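Local coordinates for endoglucanase (PDB 1UWW), which hydrolyses internal beta-1,4-glucosidic linkages of cellulose, lichenin and cereal beta-glucans, the chain here being its family 28 carbohydrate-binding module, specific for non-crystalline cellulose, at residues 16-20 / 76-81; 86-92 / 185-191. All coordinates share one frame; numbering follows the deposited sequence.

Both interactions belong to the carbohydrate-binding module, a two-sheet beta structure, and their centres lie about 13 Å apart. Interaction 1 (16-20 / 76-81) sets an N-terminal loop against the end of strand 73-77 in the five-stranded sheet; interaction 2 (86-92 / 185-191) pairs two neighbouring strands of the six-stranded sheet. The contacts meet directly: Ser20 N lies 2.9 Å from Val186 O, a probable hydrogen bond, Pro19 packs on Arg187, and Phe188 touches both Leu18 and Leu81. Calcium lies near both: Asp92 of interaction 2 binds one ion, while another lies about 8 Å from the side chain of Ser20 and about 4 Å from that of Asn185.

Interaction 1 (16-20 / 76-81); sequences AVLPS and FWKSDL
Apolar contacts carry most of this interface, and the Phe76 ring is at their centre. With CG anti to the backbone N (chi1 -180°), the ring extends from the end of its strand toward the loop 16-20, where Ala16 CB lies 3.8 Å from Phe76 CE1 and Leu18 CB 3.9 Å from Phe76 CZ; both methyl and methylene approach the ring obliquely. Beyond the ring, the Leu18 and Leu81 side chains cross at about a right angle and meet through single methyls, Leu18 CD2 to Leu81 CD1 at 3.8 Å. Ala16 CB also sits against the backbone, 3.3 Å from Trp77 O, and brushes the aliphatic start of Lys78.

Within the loop, Ser20 OG donates to Val17 O at 2.7 Å, lying in the plane of that carbonyl, a bond that spans the cis peptide between Leu18 and Pro19. The same hydroxyl is hydrogen-bonded to Trp30 NE1, while the Trp30 ring meets that of Phe76. Met166 of strand 165-173 and Phe188 of strand 180-189 also touch Leu18, so the loop touches both antiparallel sheets of the module's beta sandwich.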
# COMPACT_ATOMS: atom_id res chain seq x y z
N ALA A 16 -8.85 23.52 12.63
CA ALA A 16 -8.38 22.15 12.71
C ALA A 16 -8.62 21.60 14.10
O ALA A 16 -8.13 22.14 15.09
CB ALA A 16 -6.91 22.07 12.34
N VAL A 17 -9.42 20.54 14.14
CA VAL A 17 -9.81 19.86 15.39
C VAL A 17 -9.64 18.36 15.17
O VAL A 17 -10.13 17.84 14.19
CB VAL A 17 -11.30 20.18 15.76
CG1 VAL A 17 -11.78 19.40 16.97
CG2 VAL A 17 -11.50 21.68 16.01
N LEU A 18 -8.97 17.70 16.08
CA LEU A 18 -8.77 16.27 16.03
C LEU A 18 -9.02 15.72 17.44
O LEU A 18 -8.41 16.29 18.39
CB LEU A 18 -7.35 16.04 15.49
CG LEU A 18 -7.02 14.64 15.03
CD1 LEU A 18 -7.68 14.30 13.72
CD2 LEU A 18 -5.53 14.47 14.99
N PRO A 19 -9.88 14.71 17.68
CA PRO A 19 -10.70 14.01 16.66
C PRO A 19 -11.67 14.89 15.87
O PRO A 19 -12.30 15.82 16.39
CB PRO A 19 -11.48 12.99 17.49
CG PRO A 19 -10.57 12.74 18.70
CD PRO A 19 -10.01 14.08 19.00
N SER A 20 -11.80 14.57 14.58
CA SER A 20 -12.65 15.32 13.67
C SER A 20 -14.01 14.60 13.54
O SER A 20 -14.08 13.49 13.03
CB SER A 20 -11.98 15.46 12.29
OG SER A 20 -10.63 15.91 12.37
N PHE A 76 -4.76 17.76 6.21
CA PHE A 76 -5.12 18.28 7.53
C PHE A 76 -3.87 18.86 8.19
O PHE A 76 -3.00 18.12 8.58
CB PHE A 76 -5.72 17.15 8.38
CG PHE A 76 -6.13 17.55 9.75
CD1 PHE A 76 -7.35 18.17 9.99
CD2 PHE A 76 -5.31 17.29 10.82
CE1 PHE A 76 -7.74 18.49 11.28
CE2 PHE A 76 -5.69 17.64 12.10
CZ PHE A 76 -6.91 18.24 12.33
N TRP A 77 -3.80 20.18 8.29
CA TRP A 77 -2.69 20.87 8.92
C TRP A 77 -3.03 21.24 10.35
O TRP A 77 -4.06 21.89 10.60
CB TRP A 77 -2.30 22.14 8.14
CG TRP A 77 -1.65 21.85 6.81
CD1 TRP A 77 -2.17 21.16 5.76
CD2 TRP A 77 -0.32 22.24 6.39
NE1 TRP A 77 -1.26 21.09 4.73
CE2 TRP A 77 -0.13 21.75 5.09
CE3 TRP A 77 0.72 22.96 7.00
CZ2 TRP A 77 1.06 21.95 4.38
CZ3 TRP A 77 1.89 23.17 6.28
CH2 TRP A 77 2.05 22.67 5.00
N LYS A 78 -2.17 20.89 11.29
CA LYS A 78 -2.35 21.28 12.68
C LYS A 78 -1.02 21.33 13.38
O LYS A 78 -0.19 20.44 13.23
CB LYS A 78 -3.27 20.29 13.38
CG LYS A 78 -3.80 20.76 14.72
CD LYS A 78 -4.65 19.72 15.46
CE LYS A 78 -4.44 19.78 17.00
NZ LYS A 78 -3.32 18.90 17.41
N SER A 79 -0.81 22.39 14.16
CA SER A 79 0.29 22.44 15.12
C SER A 79 0.11 21.36 16.19
O SER A 79 -1.01 20.91 16.50
CB SER A 79 0.41 23.83 15.76
OG SER A 79 -0.78 24.22 16.40
N ASP A 80 1.22 20.93 16.76
CA ASP A 80 1.25 19.92 17.80
C ASP A 80 0.53 18.63 17.37
O ASP A 80 -0.11 17.96 18.17
CB ASP A 80 0.68 20.47 19.12
CG ASP A 80 1.57 21.53 19.75
OD1 ASP A 80 2.82 21.36 19.78
OD2 ASP A 80 1.11 22.59 20.23
N LEU A 81 0.65 18.31 16.07
CA LEU A 81 0.19 17.03 15.56
C LEU A 81 1.27 16.00 15.82
O LEU A 81 2.35 16.09 15.25
CB LEU A 81 -0.09 17.13 14.05
CG LEU A 81 -0.72 15.92 13.37
CD1 LEU A 81 -2.14 15.69 13.87
CD2 LEU A 81 -0.74 16.14 11.85

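Interaction 2 (86-92 / 185-191); sequences NDYVTFD and NVRFEGA. With CA (calcium ion), chain E.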
# COMPACT_ATOMS: atom_id res chain seq x y z
N ASN A 86 -0.32 6.73 20.91
CA ASN A 86 -1.28 6.08 20.04
C ASN A 86 -0.63 5.18 19.02
O ASN A 86 0.51 5.38 18.62
CB ASN A 86 -2.10 7.15 19.34
CG ASN A 86 -2.94 7.92 20.31
OD1 ASN A 86 -3.81 7.34 20.95
ND2 ASN A 86 -2.67 9.21 20.48
N ASP A 87 -1.39 4.18 18.59
CA ASP A 87 -0.89 3.17 17.68
C ASP A 87 -1.53 3.21 16.30
O ASP A 87 -0.95 2.68 15.37
CB ASP A 87 -1.05 1.77 18.29
CG ASP A 87 -0.37 1.66 19.61
OD1 ASP A 87 0.78 2.15 19.77
OD2 ASP A 87 -0.94 1.15 20.60
N TYR A 88 -2.69 3.85 16.19
CA TYR A 88 -3.48 3.86 14.95
C TYR A 88 -4.03 5.22 14.68
O TYR A 88 -4.26 6.01 15.58
CB TYR A 88 -4.68 2.89 15.01
CG TYR A 88 -4.31 1.47 15.32
CD1 TYR A 88 -3.91 0.59 14.32
CD2 TYR A 88 -4.32 1.01 16.63
CE1 TYR A 88 -3.54 -0.72 14.62
CE2 TYR A 88 -3.94 -0.29 16.94
CZ TYR A 88 -3.55 -1.14 15.93
OH TYR A 88 -3.19 -2.43 16.25
N VAL A 89 -4.26 5.51 13.39
CA VAL A 89 -5.23 6.49 12.95
C VAL A 89 -6.42 5.70 12.46
O VAL A 89 -6.29 4.73 11.71
CB VAL A 89 -4.66 7.39 11.84
CG1 VAL A 89 -5.74 8.24 11.16
CG2 VAL A 89 -3.59 8.31 12.44
N THR A 90 -7.58 6.05 12.98
CA THR A 90 -8.85 5.45 12.57
C THR A 90 -9.83 6.48 12.06
O THR A 90 -9.81 7.64 12.45
CB THR A 90 -9.49 4.68 13.73
OG1 THR A 90 -9.87 5.58 14.78
CG2 THR A 90 -8.49 3.71 14.35
N PHE A 91 -10.68 6.05 11.15
CA PHE A 91 -11.84 6.81 10.75
C PHE A 91 -12.91 5.87 10.20
O PHE A 91 -12.62 4.77 9.76
CB PHE A 91 -11.52 7.95 9.75
CG PHE A 91 -10.84 7.54 8.46
CD1 PHE A 91 -9.45 7.40 8.41
CD2 PHE A 91 -11.57 7.41 7.29
CE1 PHE A 91 -8.81 7.10 7.19
CE2 PHE A 91 -10.94 7.11 6.10
CZ PHE A 91 -9.57 6.94 6.07
N ASP A 92 -14.15 6.34 10.27
CA ASP A 92 -15.25 5.70 9.55
C ASP A 92 -15.27 6.19 8.12
O ASP A 92 -15.21 7.38 7.87
CB ASP A 92 -16.59 6.02 10.23
CG ASP A 92 -16.67 5.46 11.60
OD1 ASP A 92 -16.53 4.23 11.79
OD2 ASP A 92 -16.82 6.23 12.59
N ASN A 185 -15.11 10.86 12.17
CA ASN A 185 -14.43 10.41 13.39
C ASN A 185 -12.95 10.12 13.18
O ASN A 185 -12.43 9.10 13.61
CB ASN A 185 -15.15 9.23 14.04
CG ASN A 185 -16.58 9.53 14.32
OD1 ASN A 185 -16.89 10.53 14.95
ND2 ASN A 185 -17.48 8.69 13.82
N VAL A 186 -12.26 11.04 12.50
CA VAL A 186 -10.83 10.86 12.27
C VAL A 186 -10.09 11.12 13.57
O VAL A 186 -10.25 12.16 14.16
CB VAL A 186 -10.25 11.79 11.15
CG1 VAL A 186 -8.81 11.37 10.82
CG2 VAL A 186 -11.12 11.81 9.92
N ARG A 187 -9.29 10.16 14.01
CA ARG A 187 -8.53 10.31 15.26
C ARG A 187 -7.34 9.38 15.35
O ARG A 187 -7.27 8.39 14.67
CB ARG A 187 -9.44 10.04 16.43
CG ARG A 187 -10.03 8.68 16.46
CD ARG A 187 -10.78 8.43 17.75
NE ARG A 187 -9.83 8.32 18.86
CZ ARG A 187 -10.14 8.40 20.16
NH1 ARG A 187 -11.39 8.59 20.55
NH2 ARG A 187 -9.18 8.28 21.07
N PHE A 188 -6.41 9.72 16.24
CA PHE A 188 -5.46 8.75 16.73
C PHE A 188 -6.10 7.93 17.85
O PHE A 188 -6.88 8.45 18.63
CB PHE A 188 -4.23 9.46 17.33
CG PHE A 188 -3.30 10.09 16.34
CD1 PHE A 188 -2.31 9.35 15.72
CD2 PHE A 188 -3.36 11.42 16.07
CE1 PHE A 188 -1.44 9.94 14.83
CE2 PHE A 188 -2.49 12.00 15.17
CZ PHE A 188 -1.54 11.25 14.55
N GLU A 189 -5.76 6.65 17.94
CA GLU A 189 -6.20 5.85 19.07
C GLU A 189 -5.19 4.80 19.47
O GLU A 189 -4.28 4.47 18.72
CB GLU A 189 -7.61 5.28 18.88
CG GLU A 189 -7.81 4.28 17.81
CD GLU A 189 -9.25 3.75 17.81
OE1 GLU A 189 -10.19 4.44 17.29
OE2 GLU A 189 -9.46 2.64 18.37
N GLY A 190 -5.35 4.30 20.69
CA GLY A 190 -4.39 3.39 21.31
C GLY A 190 -4.69 1.97 20.91
O GLY A 190 -5.67 1.55 20.02
N ALA A 191 -3.72 1.06 20.96
CA ALA A 191 -3.98 -0.34 20.62
C ALA A 191 -4.85 -0.97 21.71
O ALA A 191 -4.97 -0.41 22.81
CB ALA A 191 -2.69 -1.13 20.43
CA CA E . -15.95 3.63 13.92
O HOH W 1 -12.56 6.61 14.52
O HOH W 2 -16.76 5.57 15.26
O HOH W 3 -17.69 2.89 13.90
O HOH W 4 -16.32 2.49 16.16
O HOH W 5 -13.70 4.54 13.44
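Residues 88-92 and 185-189, within strands 88-97 and 180-189, run antiparallel, 152° between these short segments, with Tyr88-Glu189 and Thr90-Arg187 as hydrogen-bonded pairs flanking the non-hydrogen-bonded pair Val89-Phe188. At the start of strand 88-97 a classic beta bulge sets Asp87 and Tyr88 opposite Glu189, whose carbonyl O takes both amides, Asp87 N at 2.9 Å and Tyr88 N at 3.1 Å.

On one face Val89 CG2 rests 3.6 Å from Phe188 CE1, a pair facing strand 104-111 of the other sheet. On the opposite face Thr90 OG1 donates to Glu189 OE1 at 2.8 Å, reaching it from above the carboxylate plane; Glu189 CG lies between its backbone N and carbonyl carbon (chi1 67°), and the extended chain beyond runs across Thr90 CG2. A water donates to Thr90 OG1 and Asn185 O, bridging the strands. The Tyr88 ring presents its edge to Ala191 CA, 3.7 Å from Tyr88 CE2.

Asn185 ND2 donates nearly straight (169°) to Asp92 OD2 at 2.8 Å, with carboxylate and amide almost perpendicular. With His144 bonding Asp92 OD1, this is consistent with a fixed carboxylate rotation; Asp92 OD1 binds calcium at 2.3 Å, in a site completed by Glu146 and waters on the six-stranded sheet.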